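PDB 1B7G: glyceraldehyde-3-phosphate dehydrogenase from Sulfolobus solfataricus, which catalyses the phosphorylating oxidation of D-glyceraldehyde 3-phosphate in glycolysis, using NADP or NAD as cofactor with a marked preference for NADP. Local coordinates for residues R245-S251 and E277-D283; E260-V264 and K336-I340; R49-Q54 and I65-V71; I20-M26 and I309-R313. The protein carries 1 engineered substitution. All coordinates share one frame; numbering follows the deposited sequence.

Contact 1: residues R245-S251 and E277-D283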
loop_
_atom_site.group_PDB
_atom_site.type_symbol
_atom_site.label_atom_id
_atom_site.label_comp_id
_atom_site.label_asym_id
_atom_site.label_seq_id
_atom_site.Cartn_x
_atom_site.Cartn_y
_atom_site.Cartn_z
ATOM N N ARG A 245 17.787 3.399 -10.544
ATOM C CA ARG A 245 17.712 2.202 -9.741
ATOM C C ARG A 245 18.286 2.420 -8.319
ATOM O O ARG A 245 18.199 1.572 -7.467
ATOM C CB ARG A 245 18.193 0.939 -10.415
ATOM C CG ARG A 245 17.243 0.507 -11.525
ATOM C CD ARG A 245 17.623 -0.810 -12.188
ATOM N NE ARG A 245 17.038 -0.785 -13.558
ATOM C CZ ARG A 245 17.126 -1.803 -14.392
ATOM N NH1 ARG A 245 17.697 -2.937 -14.019
ATOM N NH2 ARG A 245 16.607 -1.679 -15.616
ATOM N N ILE A 246 18.724 3.645 -8.135
ATOM C CA ILE A 246 19.218 4.148 -6.858
ATOM C C ILE A 246 18.539 5.491 -6.630
ATOM O O ILE A 246 18.554 6.351 -7.527
ATOM C CB ILE A 246 20.730 4.335 -6.792
ATOM C CG1 ILE A 246 21.477 2.997 -6.852
ATOM C CG2 ILE A 246 21.137 5.077 -5.502
ATOM C CD1 ILE A 246 23.003 3.139 -6.984
ATOM N N VAL A 247 17.907 5.690 -5.488
ATOM C CA VAL A 247 17.351 7.017 -5.185
ATOM C C VAL A 247 17.968 7.509 -3.855
ATOM O O VAL A 247 18.431 6.696 -3.057
ATOM C CB VAL A 247 15.833 7.068 -5.098
ATOM C CG1 VAL A 247 15.192 6.901 -6.477
ATOM C CG2 VAL A 247 15.252 6.040 -4.130
ATOM N N LEU A 248 17.901 8.791 -3.607
ATOM C CA LEU A 248 18.435 9.373 -2.381
ATOM C C LEU A 248 17.225 9.825 -1.542
ATOM O O LEU A 248 16.188 10.188 -2.115
ATOM C CB LEU A 248 19.374 10.545 -2.630
ATOM C CG LEU A 248 20.738 10.196 -3.245
ATOM C CD1 LEU A 248 21.570 11.439 -3.489
ATOM C CD2 LEU A 248 21.533 9.236 -2.348
ATOM N N ILE A 249 17.368 9.669 -0.242
ATOM C CA ILE A 249 16.329 10.098 0.721
ATOM C C ILE A 249 16.958 11.185 1.606
ATOM O O ILE A 249 17.921 10.890 2.348
ATOM C CB ILE A 249 15.961 8.929 1.652
ATOM C CG1 ILE A 249 15.580 7.672 0.909
ATOM C CG2 ILE A 249 14.890 9.347 2.676
ATOM C CD1 ILE A 249 14.432 7.675 -0.053
ATOM N N SER A 250 16.492 12.398 1.505
ATOM C CA SER A 250 16.968 13.528 2.280
ATOM C C SER A 250 16.348 13.515 3.678
ATOM O O SER A 250 15.471 12.714 3.969
ATOM C CB SER A 250 16.613 14.846 1.568
ATOM O OG SER A 250 15.258 15.222 1.785
ATOM N N SER A 251 16.742 14.474 4.513
ATOM C CA SER A 251 16.101 14.587 5.842
ATOM C C SER A 251 15.274 15.863 5.870
ATOM O O SER A 251 15.010 16.434 6.915
ATOM C CB SER A 251 17.239 14.671 6.887
ATOM O OG SER A 251 18.068 15.766 6.523
ATOM N N GLU A 277 13.866 0.961 -6.499
ATOM C CA GLU A 277 15.167 1.564 -6.394
ATOM C C GLU A 277 15.826 1.361 -5.015
ATOM O O GLU A 277 15.102 1.322 -4.012
ATOM C CB GLU A 277 15.059 3.074 -6.621
ATOM C CG GLU A 277 14.444 3.432 -8.005
ATOM C CD GLU A 277 12.931 3.493 -8.002
ATOM O OE1 GLU A 277 12.305 3.259 -6.937
ATOM O OE2 GLU A 277 12.341 3.772 -9.081
ATOM N N VAL A 278 17.144 1.362 -4.975
ATOM C CA VAL A 278 17.867 1.313 -3.673
ATOM C C VAL A 278 17.695 2.668 -3.034
ATOM O O VAL A 278 17.905 3.670 -3.745
ATOM C CB VAL A 278 19.365 0.980 -3.874
ATOM C CG1 VAL A 278 20.176 1.082 -2.573
ATOM C CG2 VAL A 278 19.500 -0.450 -4.397
ATOM N N MET A 279 17.233 2.758 -1.775
ATOM C CA MET A 279 16.932 4.019 -1.129
ATOM C C MET A 279 18.051 4.454 -0.170
ATOM O O MET A 279 18.098 3.968 0.971
ATOM C CB MET A 279 15.611 3.942 -0.344
ATOM C CG MET A 279 14.355 3.874 -1.198
ATOM S SD MET A 279 12.977 3.052 -0.369
ATOM C CE MET A 279 13.257 1.367 -0.727
ATOM N N ILE A 280 19.007 5.243 -0.653
ATOM C CA ILE A 280 20.152 5.624 0.174
ATOM C C ILE A 280 19.834 6.874 0.983
ATOM O O ILE A 280 19.383 7.884 0.442
ATOM C CB ILE A 280 21.417 5.876 -0.662
ATOM C CG1 ILE A 280 21.847 4.585 -1.364
ATOM C CG2 ILE A 280 22.547 6.430 0.225
ATOM C CD1 ILE A 280 23.005 4.718 -2.312
ATOM N N PHE A 281 20.046 6.776 2.296
ATOM C CA PHE A 281 19.851 7.929 3.181
ATOM C C PHE A 281 21.003 8.898 3.012
ATOM O O PHE A 281 22.151 8.576 3.340
ATOM C CB PHE A 281 19.723 7.444 4.652
ATOM C CG PHE A 281 18.386 6.736 4.813
ATOM C CD1 PHE A 281 18.248 5.400 4.491
ATOM C CD2 PHE A 281 17.282 7.468 5.234
ATOM C CE1 PHE A 281 17.033 4.779 4.641
ATOM C CE2 PHE A 281 16.042 6.847 5.367
ATOM C CZ PHE A 281 15.934 5.514 5.054
ATOM N N SER A 282 20.731 10.034 2.366
ATOM C CA SER A 282 21.747 10.996 2.015
ATOM C C SER A 282 22.494 11.623 3.175
ATOM O O SER A 282 23.731 11.775 3.038
ATOM C CB SER A 282 21.207 12.106 1.084
ATOM O OG SER A 282 20.375 13.005 1.768
ATOM N N ASP A 283 21.914 11.709 4.359
ATOM C CA ASP A 283 22.644 12.153 5.540
ATOM C C ASP A 283 23.561 11.052 6.061
ATOM O O ASP A 283 24.439 11.382 6.862
ATOM C CB ASP A 283 21.657 12.518 6.669
ATOM C CG ASP A 283 21.023 13.872 6.493
ATOM O OD1 ASP A 283 21.231 14.531 5.454
ATOM O OD2 ASP A 283 20.289 14.317 7.405
HETATM O O HOH W 1 19.022 11.115 4.910
HETATM O O HOH W 2 19.147 15.795 3.723
#

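Contact 2: residues E260-V264 and K336-I340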
loop_
_atom_site.group_PDB
_atom_site.type_symbol
_atom_site.label_atom_id
_atom_site.label_comp_id
_atom_site.label_asym_id
_atom_site.label_seq_id
_atom_site.Cartn_x
_atom_site.Cartn_y
_atom_site.Cartn_z
ATOM N N GLU A 260 7.433 5.568 6.448
ATOM C CA GLU A 260 7.207 6.839 5.786
ATOM C C GLU A 260 7.567 6.777 4.309
ATOM O O GLU A 260 6.929 7.463 3.496
ATOM C CB GLU A 260 8.036 7.963 6.478
ATOM C CG GLU A 260 7.394 8.219 7.868
ATOM C CD GLU A 260 8.296 9.019 8.777
ATOM O OE1 GLU A 260 9.540 9.071 8.533
ATOM O OE2 GLU A 260 7.782 9.611 9.753
ATOM N N LEU A 261 8.538 5.926 3.962
ATOM C CA LEU A 261 8.893 5.729 2.550
ATOM C C LEU A 261 7.767 4.960 1.872
ATOM O O LEU A 261 7.408 5.348 0.759
ATOM C CB LEU A 261 10.254 5.032 2.401
ATOM C CG LEU A 261 11.449 5.910 2.844
ATOM C CD1 LEU A 261 12.736 5.125 2.899
ATOM C CD2 LEU A 261 11.599 7.130 1.947
ATOM N N VAL A 262 7.170 3.962 2.544
ATOM C CA VAL A 262 6.011 3.251 1.945
ATOM C C VAL A 262 4.909 4.284 1.697
ATOM O O VAL A 262 4.275 4.334 0.661
ATOM C CB VAL A 262 5.469 2.124 2.808
ATOM C CG1 VAL A 262 4.139 1.499 2.299
ATOM C CG2 VAL A 262 6.485 0.987 2.907
ATOM N N GLU A 263 4.685 5.155 2.674
ATOM C CA GLU A 263 3.750 6.227 2.543
ATOM C C GLU A 263 4.054 7.129 1.343
ATOM O O GLU A 263 3.119 7.460 0.626
ATOM C CB GLU A 263 3.652 7.106 3.803
ATOM C CG GLU A 263 2.330 7.862 3.844
ATOM C CD GLU A 263 1.098 7.104 4.212
ATOM O OE1 GLU A 263 1.062 5.870 4.404
ATOM O OE2 GLU A 263 0.026 7.762 4.279
ATOM N N VAL A 264 5.283 7.572 1.171
ATOM C CA VAL A 264 5.656 8.390 0.016
ATOM C C VAL A 264 5.194 7.729 -1.284
ATOM O O VAL A 264 4.630 8.392 -2.161
ATOM C CB VAL A 264 7.170 8.642 -0.047
ATOM C CG1 VAL A 264 7.595 9.180 -1.429
ATOM C CG2 VAL A 264 7.562 9.626 1.054
ATOM N N LYS A 336 15.656 8.091 -10.404
ATOM C CA LYS A 336 17.032 8.347 -9.967
ATOM C C LYS A 336 16.945 9.664 -9.179
ATOM O O LYS A 336 15.858 10.235 -9.143
ATOM C CB LYS A 336 18.034 8.487 -11.127
ATOM C CG LYS A 336 17.714 9.762 -11.944
ATOM C CD LYS A 336 18.763 9.966 -13.048
ATOM C CE LYS A 336 18.229 11.173 -13.891
ATOM N NZ LYS A 336 19.264 11.486 -14.929
ATOM N N GLY A 337 18.018 10.127 -8.578
ATOM C CA GLY A 337 18.044 11.384 -7.855
ATOM C C GLY A 337 17.328 11.234 -6.504
ATOM O O GLY A 337 17.207 10.119 -5.986
ATOM N N TYR A 338 16.817 12.324 -5.972
ATOM C CA TYR A 338 16.083 12.319 -4.720
ATOM C C TYR A 338 14.667 11.816 -4.885
ATOM O O TYR A 338 13.914 12.238 -5.777
ATOM C CB TYR A 338 16.103 13.695 -4.032
ATOM C CG TYR A 338 17.407 13.975 -3.309
ATOM C CD1 TYR A 338 17.607 13.543 -1.991
ATOM C CD2 TYR A 338 18.437 14.679 -3.939
ATOM C CE1 TYR A 338 18.807 13.804 -1.340
ATOM C CE2 TYR A 338 19.632 14.923 -3.298
ATOM C CZ TYR A 338 19.807 14.484 -1.996
ATOM O OH TYR A 338 20.992 14.733 -1.368
ATOM N N LEU A 339 14.286 10.841 -4.040
ATOM C CA LEU A 339 12.905 10.376 -4.043
ATOM C C LEU A 339 12.094 11.360 -3.169
ATOM O O LEU A 339 10.951 11.689 -3.425
ATOM C CB LEU A 339 12.760 8.973 -3.463
ATOM C CG LEU A 339 11.318 8.514 -3.212
ATOM C CD1 LEU A 339 10.592 8.332 -4.578
ATOM C CD2 LEU A 339 11.287 7.206 -2.440
ATOM N N ILE A 340 12.742 11.753 -2.084
ATOM C CA ILE A 340 12.138 12.607 -1.063
ATOM C C ILE A 340 13.236 13.123 -0.158
ATOM O O ILE A 340 14.428 12.724 -0.329
ATOM C CB ILE A 340 11.051 11.848 -0.275
ATOM C CG1 ILE A 340 10.177 12.788 0.548
ATOM C CG2 ILE A 340 11.674 10.790 0.647
ATOM C CD1 ILE A 340 9.379 13.785 -0.275
ATOM O OXT ILE A 340 12.986 14.017 0.679
#

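Contact 3: residues R49-Q54 and I65-V71. Engineered in segment 49-54: Val52 (natural residue Leu).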
loop_
_atom_site.group_PDB
_atom_site.type_symbol
_atom_site.label_atom_id
_atom_site.label_comp_id
_atom_site.label_asym_id
_atom_site.label_seq_id
_atom_site.Cartn_x
_atom_site.Cartn_y
_atom_site.Cartn_z
ATOM N N ARG A 49 -3.915 -15.490 -18.574
ATOM C CA ARG A 49 -4.074 -16.933 -18.695
ATOM C C ARG A 49 -3.302 -17.645 -17.580
ATOM O O ARG A 49 -2.090 -17.419 -17.446
ATOM C CB ARG A 49 -3.525 -17.399 -20.047
ATOM C CG ARG A 49 -4.462 -17.034 -21.209
ATOM C CD ARG A 49 -3.882 -17.547 -22.531
ATOM N NE ARG A 49 -4.633 -17.025 -23.652
ATOM C CZ ARG A 49 -4.347 -17.004 -24.937
ATOM N NH1 ARG A 49 -3.218 -17.499 -25.424
ATOM N NH2 ARG A 49 -5.232 -16.460 -25.771
ATOM N N ILE A 50 -3.984 -18.501 -16.853
ATOM C CA ILE A 50 -3.383 -19.262 -15.779
ATOM C C ILE A 50 -3.223 -20.737 -16.097
ATOM O O ILE A 50 -4.165 -21.435 -16.462
ATOM C CB ILE A 50 -4.207 -19.156 -14.481
ATOM C CG1 ILE A 50 -4.410 -17.680 -14.114
ATOM C CG2 ILE A 50 -3.498 -19.933 -13.368
ATOM C CD1 ILE A 50 -5.385 -17.510 -12.964
ATOM N N TYR A 51 -1.996 -21.209 -15.976
ATOM C CA TYR A 51 -1.627 -22.587 -16.232
ATOM C C TYR A 51 -1.281 -23.236 -14.890
ATOM O O TYR A 51 -0.776 -22.535 -13.998
ATOM C CB TYR A 51 -0.474 -22.658 -17.191
ATOM C CG TYR A 51 -0.730 -22.083 -18.571
ATOM C CD1 TYR A 51 -0.834 -20.730 -18.791
ATOM C CD2 TYR A 51 -0.815 -22.942 -19.672
ATOM C CE1 TYR A 51 -1.057 -20.226 -20.064
ATOM C CE2 TYR A 51 -1.014 -22.444 -20.953
ATOM C CZ TYR A 51 -1.141 -21.087 -21.143
ATOM O OH TYR A 51 -1.341 -20.570 -22.413
ATOM N N VAL A 52 -1.628 -24.489 -14.713
ATOM C CA VAL A 52 -1.509 -25.177 -13.432
ATOM C C VAL A 52 -0.844 -26.536 -13.600
ATOM O O VAL A 52 -1.127 -27.219 -14.585
ATOM C CB VAL A 52 -2.923 -25.425 -12.868
ATOM C CG1 VAL A 52 -2.846 -26.290 -11.591
ATOM C CG2 VAL A 52 -3.646 -24.126 -12.518
ATOM N N PRO A 53 -0.043 -26.971 -12.630
ATOM C CA PRO A 53 0.585 -28.277 -12.692
ATOM C C PRO A 53 -0.470 -29.365 -12.831
ATOM O O PRO A 53 -1.435 -29.395 -12.077
ATOM C CB PRO A 53 1.333 -28.427 -11.370
ATOM C CG PRO A 53 1.460 -27.048 -10.838
ATOM C CD PRO A 53 0.328 -26.236 -11.408
ATOM N N GLN A 54 -0.266 -30.248 -13.786
ATOM C CA GLN A 54 -1.124 -31.385 -14.077
ATOM C C GLN A 54 -1.836 -31.962 -12.867
ATOM O O GLN A 54 -3.071 -32.041 -12.821
ATOM C CB GLN A 54 -0.241 -32.450 -14.734
ATOM C CG GLN A 54 -0.912 -33.677 -15.295
ATOM C CD GLN A 54 0.141 -34.628 -15.864
ATOM O OE1 GLN A 54 1.151 -34.157 -16.397
ATOM N NE2 GLN A 54 -0.088 -35.926 -15.735
ATOM N N ILE A 65 -12.058 -21.009 -11.676
ATOM C CA ILE A 65 -11.125 -20.210 -12.499
ATOM C C ILE A 65 -10.624 -21.141 -13.586
ATOM O O ILE A 65 -10.158 -22.242 -13.292
ATOM C CB ILE A 65 -9.961 -19.679 -11.644
ATOM C CG1 ILE A 65 -10.507 -18.803 -10.503
ATOM C CG2 ILE A 65 -8.976 -18.876 -12.485
ATOM C CD1 ILE A 65 -9.447 -18.428 -9.475
ATOM N N PRO A 66 -10.778 -20.766 -14.848
ATOM C CA PRO A 66 -10.336 -21.614 -15.933
ATOM C C PRO A 66 -8.811 -21.746 -15.954
ATOM O O PRO A 66 -8.134 -20.774 -15.664
ATOM C CB PRO A 66 -10.831 -20.896 -17.181
ATOM C CG PRO A 66 -11.009 -19.474 -16.771
ATOM C CD PRO A 66 -11.346 -19.482 -15.300
ATOM N N VAL A 67 -8.315 -22.875 -16.399
ATOM C CA VAL A 67 -6.951 -23.265 -16.560
ATOM C C VAL A 67 -6.579 -23.448 -18.033
ATOM O O VAL A 67 -7.057 -24.378 -18.694
ATOM C CB VAL A 67 -6.712 -24.618 -15.856
ATOM C CG1 VAL A 67 -5.303 -25.139 -16.119
ATOM C CG2 VAL A 67 -6.971 -24.529 -14.371
ATOM N N ALA A 68 -5.626 -22.692 -18.532
ATOM C CA ALA A 68 -5.229 -22.715 -19.927
ATOM C C ALA A 68 -4.437 -23.925 -20.342
ATOM O O ALA A 68 -4.392 -24.239 -21.539
ATOM C CB ALA A 68 -4.496 -21.419 -20.251
ATOM N N GLY A 69 -3.817 -24.648 -19.412
ATOM C CA GLY A 69 -3.013 -25.814 -19.771
ATOM C C GLY A 69 -2.074 -26.166 -18.614
ATOM O O GLY A 69 -2.182 -25.549 -17.564
ATOM N N THR A 70 -1.180 -27.101 -18.832
ATOM C CA THR A 70 -0.224 -27.497 -17.803
ATOM C C THR A 70 0.915 -26.474 -17.742
ATOM O O THR A 70 1.046 -25.638 -18.644
ATOM C CB THR A 70 0.418 -28.859 -18.165
ATOM O OG1 THR A 70 1.136 -28.670 -19.399
ATOM C CG2 THR A 70 -0.640 -29.930 -18.322
ATOM N N VAL A 71 1.838 -26.674 -16.791
ATOM C CA VAL A 71 3.010 -25.782 -16.780
ATOM C C VAL A 71 3.857 -26.040 -18.005
ATOM O O VAL A 71 4.335 -25.115 -18.681
ATOM C CB VAL A 71 3.825 -25.953 -15.479
ATOM C CG1 VAL A 71 4.995 -24.974 -15.462
ATOM C CG2 VAL A 71 2.932 -25.728 -14.276
HETATM O O HOH W 3 -6.681 -19.327 -17.606
#

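Contact 4: residues I20-M26 and I309-R313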
loop_
_atom_site.group_PDB
_atom_site.type_symbol
_atom_site.label_atom_id
_atom_site.label_comp_id
_atom_site.label_asym_id
_atom_site.label_seq_id
_atom_site.Cartn_x
_atom_site.Cartn_y
_atom_site.Cartn_z
ATOM N N ILE A 20 6.160 -7.265 -17.780
ATOM C CA ILE A 20 6.230 -7.885 -19.098
ATOM C C ILE A 20 5.146 -7.281 -20.011
ATOM O O ILE A 20 5.433 -6.851 -21.129
ATOM C CB ILE A 20 6.012 -9.385 -18.989
ATOM C CG1 ILE A 20 7.269 -10.036 -18.372
ATOM C CG2 ILE A 20 5.692 -10.042 -20.349
ATOM C CD1 ILE A 20 6.991 -11.442 -17.923
ATOM N N ILE A 21 3.971 -7.079 -19.417
ATOM C CA ILE A 21 2.868 -6.424 -20.082
ATOM C C ILE A 21 3.248 -5.018 -20.492
ATOM O O ILE A 21 2.925 -4.606 -21.624
ATOM C CB ILE A 21 1.574 -6.402 -19.236
ATOM C CG1 ILE A 21 1.132 -7.827 -18.978
ATOM C CG2 ILE A 21 0.486 -5.621 -19.980
ATOM C CD1 ILE A 21 -0.077 -8.038 -18.093
ATOM N N LYS A 22 4.020 -4.300 -19.693
ATOM C CA LYS A 22 4.414 -2.950 -20.044
ATOM C C LYS A 22 5.563 -2.867 -21.034
ATOM O O LYS A 22 5.873 -1.748 -21.465
ATOM C CB LYS A 22 4.758 -2.142 -18.781
ATOM C CG LYS A 22 3.559 -2.032 -17.843
ATOM C CD LYS A 22 3.948 -1.158 -16.647
ATOM C CE LYS A 22 2.727 -0.859 -15.782
ATOM N NZ LYS A 22 3.099 0.094 -14.705
ATOM N N GLN A 23 6.219 -3.949 -21.406
ATOM C CA GLN A 23 7.360 -3.825 -22.326
ATOM C C GLN A 23 6.838 -3.760 -23.774
ATOM O O GLN A 23 5.927 -4.522 -24.102
ATOM C CB GLN A 23 8.277 -5.021 -22.164
ATOM C CG GLN A 23 9.025 -5.111 -20.829
ATOM C CD GLN A 23 9.529 -3.806 -20.300
ATOM O OE1 GLN A 23 10.478 -3.200 -20.814
ATOM N NE2 GLN A 23 8.856 -3.280 -19.253
ATOM N N PRO A 24 7.434 -2.941 -24.611
ATOM C CA PRO A 24 7.034 -2.848 -26.020
ATOM C C PRO A 24 7.428 -4.060 -26.835
ATOM O O PRO A 24 6.817 -4.324 -27.892
ATOM C CB PRO A 24 7.769 -1.615 -26.531
ATOM C CG PRO A 24 8.964 -1.513 -25.644
ATOM C CD PRO A 24 8.499 -1.983 -24.281
ATOM N N ASP A 25 8.446 -4.806 -26.419
ATOM C CA ASP A 25 8.962 -5.921 -27.208
ATOM C C ASP A 25 8.695 -7.265 -26.627
ATOM O O ASP A 25 9.303 -8.301 -26.980
ATOM C CB ASP A 25 10.493 -5.737 -27.417
ATOM C CG ASP A 25 11.238 -5.659 -26.075
ATOM O OD1 ASP A 25 10.638 -5.295 -25.047
ATOM O OD2 ASP A 25 12.443 -5.939 -26.061
ATOM N N MET A 26 7.791 -7.325 -25.633
ATOM C CA MET A 26 7.466 -8.604 -25.042
ATOM C C MET A 26 5.953 -8.795 -24.967
ATOM O O MET A 26 5.224 -7.817 -24.813
ATOM C CB MET A 26 8.022 -8.621 -23.586
ATOM C CG MET A 26 9.517 -8.435 -23.504
ATOM S SD MET A 26 10.158 -8.748 -21.810
ATOM C CE MET A 26 11.833 -8.216 -22.013
ATOM N N ILE A 309 13.437 -8.130 -16.153
ATOM C CA ILE A 309 13.174 -7.664 -17.522
ATOM C C ILE A 309 14.462 -7.564 -18.327
ATOM O O ILE A 309 14.585 -8.099 -19.457
ATOM C CB ILE A 309 12.395 -6.348 -17.531
ATOM C CG1 ILE A 309 11.046 -6.465 -16.836
ATOM C CG2 ILE A 309 12.189 -5.899 -19.004
ATOM C CD1 ILE A 309 10.181 -7.637 -17.283
ATOM N N ASP A 310 15.525 -6.986 -17.760
ATOM C CA ASP A 310 16.809 -6.926 -18.471
ATOM C C ASP A 310 17.403 -8.282 -18.725
ATOM O O ASP A 310 18.038 -8.521 -19.784
ATOM C CB ASP A 310 17.785 -6.029 -17.707
ATOM C CG ASP A 310 17.332 -4.595 -17.663
ATOM O OD1 ASP A 310 16.776 -4.136 -18.697
ATOM O OD2 ASP A 310 17.522 -3.907 -16.635
ATOM N N ALA A 311 17.248 -9.212 -17.772
ATOM C CA ALA A 311 17.773 -10.538 -17.894
ATOM C C ALA A 311 17.149 -11.215 -19.137
ATOM O O ALA A 311 17.842 -11.993 -19.799
ATOM C CB ALA A 311 17.583 -11.411 -16.665
ATOM N N ILE A 312 15.857 -11.003 -19.350
ATOM C CA ILE A 312 15.215 -11.564 -20.548
ATOM C C ILE A 312 15.956 -11.044 -21.779
ATOM O O ILE A 312 16.373 -11.800 -22.634
ATOM C CB ILE A 312 13.732 -11.171 -20.632
ATOM C CG1 ILE A 312 12.919 -11.964 -19.597
ATOM C CG2 ILE A 312 13.187 -11.418 -22.032
ATOM C CD1 ILE A 312 11.583 -11.354 -19.208
ATOM N N ARG A 313 16.201 -9.748 -21.830
ATOM C CA ARG A 313 16.883 -9.157 -22.973
ATOM C C ARG A 313 18.290 -9.671 -23.141
ATOM O O ARG A 313 18.678 -9.967 -24.289
ATOM C CB ARG A 313 16.820 -7.625 -22.903
ATOM C CG ARG A 313 15.392 -7.129 -22.944
ATOM C CD ARG A 313 15.236 -5.873 -23.804
ATOM N NE ARG A 313 13.845 -5.401 -23.755
ATOM C CZ ARG A 313 13.334 -4.646 -22.789
ATOM N NH1 ARG A 313 14.079 -4.223 -21.747
ATOM N NH2 ARG A 313 12.049 -4.325 -22.900
#

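Contact 1: residues R245-S251 and E277-D283
Ile249 lies alongside Phe281 on one face of this parallel strand pair, its CG2 resting 3.8 Å from Phe281 CE2 while its CB sits over a ring face. The other arm turns back along the strand: with CG1 anti to the carbonyl carbon (chi1 -53°) and a second bend at chi2, CD1 drops into the hollow beside Met279, 3.9 Å from the Met279 CB. Ile249 thus wedges between two neighbours of strand 278-281, and Leu261 of helix 258-267 closes over all three. Cut back to an alanine, Ile249 would lose both arms, which would probably open a gap beside Met279 and Phe281 and give Leu261 less to pack on. On the same face, Val247 CG2 fits against Met279 CG at 3.8 Å, and its CG1 touches the first carbons of Glu277. On the reverse face, Ile246 CG2 meets Ile280 CD1 at 3.7 Å, and Leu248 CD2 leans on the Ile280 CB; Ile280 is the bump that fills the dip between them. Five backbone hydrogen bonds, from Val278 N to Arg245 O through to Ser282 N to Ile249 O, zip these strands of a beta-alpha-beta unit together. Where the strands end, Ser251 OG donates to Asp283 OD2 (2.8 Å) on the syn side of the carboxylate but 33° out of its plane; one water joins Ile249 O to Asp283 N, another Ser251 N to Asp283 OD1. The chemistry changes along the pair: a buried apolar middle, where the backbone of Leu248 turns to the C-terminal tail and that of Met279 to Ala297, gives way to a hydrated, polar end.

Contact 2: residues E260-V264 and K336-I340
This is a purely apolar helix-to-tail contact in the catalytic half of the subunit, where Leu261 and Val264 of helix 258-267 meet Leu339 and Ile340, the last two residues of the chain. One turn of the helix supplies both of its side chains. Val264 spreads its two methyls over both tail residues: CG1 faces Leu339 CG tip to tip at 4.2 Å, and CG2 slants across Ile340 CG1 at 4.1 Å. With CG1 of Val264 anti to the backbone N (chi1 165°), the valine fork opens toward the tail and reaches the pair at once. Leu261 adds its CD2, which lies 3.9 Å from Ile340 CG2. More loosely, Leu261 CD2 rests 4.4 Å from Leu339 CD2. Strand 246-249 lies beneath, touched by both leucines through Ile249, and Tyr38 of the second subunit packs on Val264 and Ile340, so the cluster reaches the subunit interface. No hydrogen bond joins the two segments. The tail is held in place by strand 246-249 instead, through backbone bonds and through the terminal carboxylate of Ile340, whose OXT bonds Ser250 OG. Between helix and tail, cohesion thus rests on burying four aliphatic side chains, while polar bonds to the strand fix the chain end.

Contact 3: residues R49-Q54 and I65-V71
The ring of Tyr51 lies flat over Ala68, whose CB stands 3.6 Å from the ring centroid and only 15° off the normal, a CH-pi contact on one face. CG of Tyr51 is anti to the carbonyl carbon (chi1 -62°), which lays the ring along the 68-70 backbone, and Tyr51 CD2 comes 3.4 Å from Thr70 O. A leucine in its place would probably lose this flat cover and leave the Ala68 methyl without its aromatic partner. Gly69 N passes 3.5 Å from Tyr51 CD2. Beyond the ring, the engineered Val52 crosses Val67 at about a right angle, CG2 to CG2 at 3.8 Å, and Val71 CG2 tucks against the Pro53 ring. Ile50 slants across Ile65, CD1 to CG2 at 3.9 Å. Two backbone bonds pin the segments together: Ala68 N to Ile50 O (2.8 Å) and Val52 N to Gly69 O (3.1 Å), while one water links Ile50 N with Pro66 O. Phe60 of helix 57-61 packs on Ile50, Val52 and Val67. Thr70 is the N-cap of helix 71-77, its OG1 bonded to Asp73 N, so the contact fastens the helix start to strand 50-51, an outer strand of the parallel sheet in the Rossmann-type nucleotide-binding domain.

Contact 4: residues I20-M26 and I309-R313
The guanidinium of Arg313 is gripped along its edge by Asp25 and Gln23, while the Met26 methyl CE lies over one face, 3.7 Å above the plane and set toward the rim. Asp25 meets it side-on in a bidentate salt bridge: Arg313 NE bonds Asp25 OD2 at 2.8 Å, and Arg313 NH2 bonds Asp25 OD1 at 2.7 Å in an almost straight line (177°). The two planes are only 20° apart, so carboxylate and guanidinium are nearly coplanar. Arg313 NH2 also gives a hydrogen to Gln23 OE1, 2.8 Å away, on a lone pair in the carbonyl plane, although the amide is turned 56° from the guanidinium. A bend at chi2 swings the Gln23 amide over Ile309, with Gln23 CD 3.6 Å from Ile309 CG2. NH1 of Arg313 is taken up by Thr328 and Ser324 of helix 321-331, which leaves the guanidinium little freedom to rotate. Met26, extended beyond CG, brings the same CE methyl tip to tip against Ile312, tight at 3.5 Å from Ile312 CG2. Ile20 CG1 completes the apolar side against Ile309 CD1 at 3.9 Å. The contact sets helix 304-315 against the turn joining helix 11-21 to strand 26-32, with Val4 of strand 2-7 touching both Ile20 and Ile312, and helix 321-331 packing on Gln23, Ile309 and Arg313.

From the N terminus, contact 4 closes a loop of 282 intervening residues, joining the end of helix 11-21 and the turn after it, in the nucleotide-binding domain, to helix 304-315. Within that long loop lies contact 3, a short closure at the sheet edge some 22 Å away, centre to centre. Contact 1 also falls within it, pairing strands of the catalytic domain, and it reaches contact 4 through the Arg245–Asp310 salt bridge. Contact 2 crosses contacts 1 and 4: it starts on helix 258-267, between the strands of contact 1, and ends at the C terminus, past 309-313. Contacts 1 and 2 touch, whereas contact 3 touches none of the others.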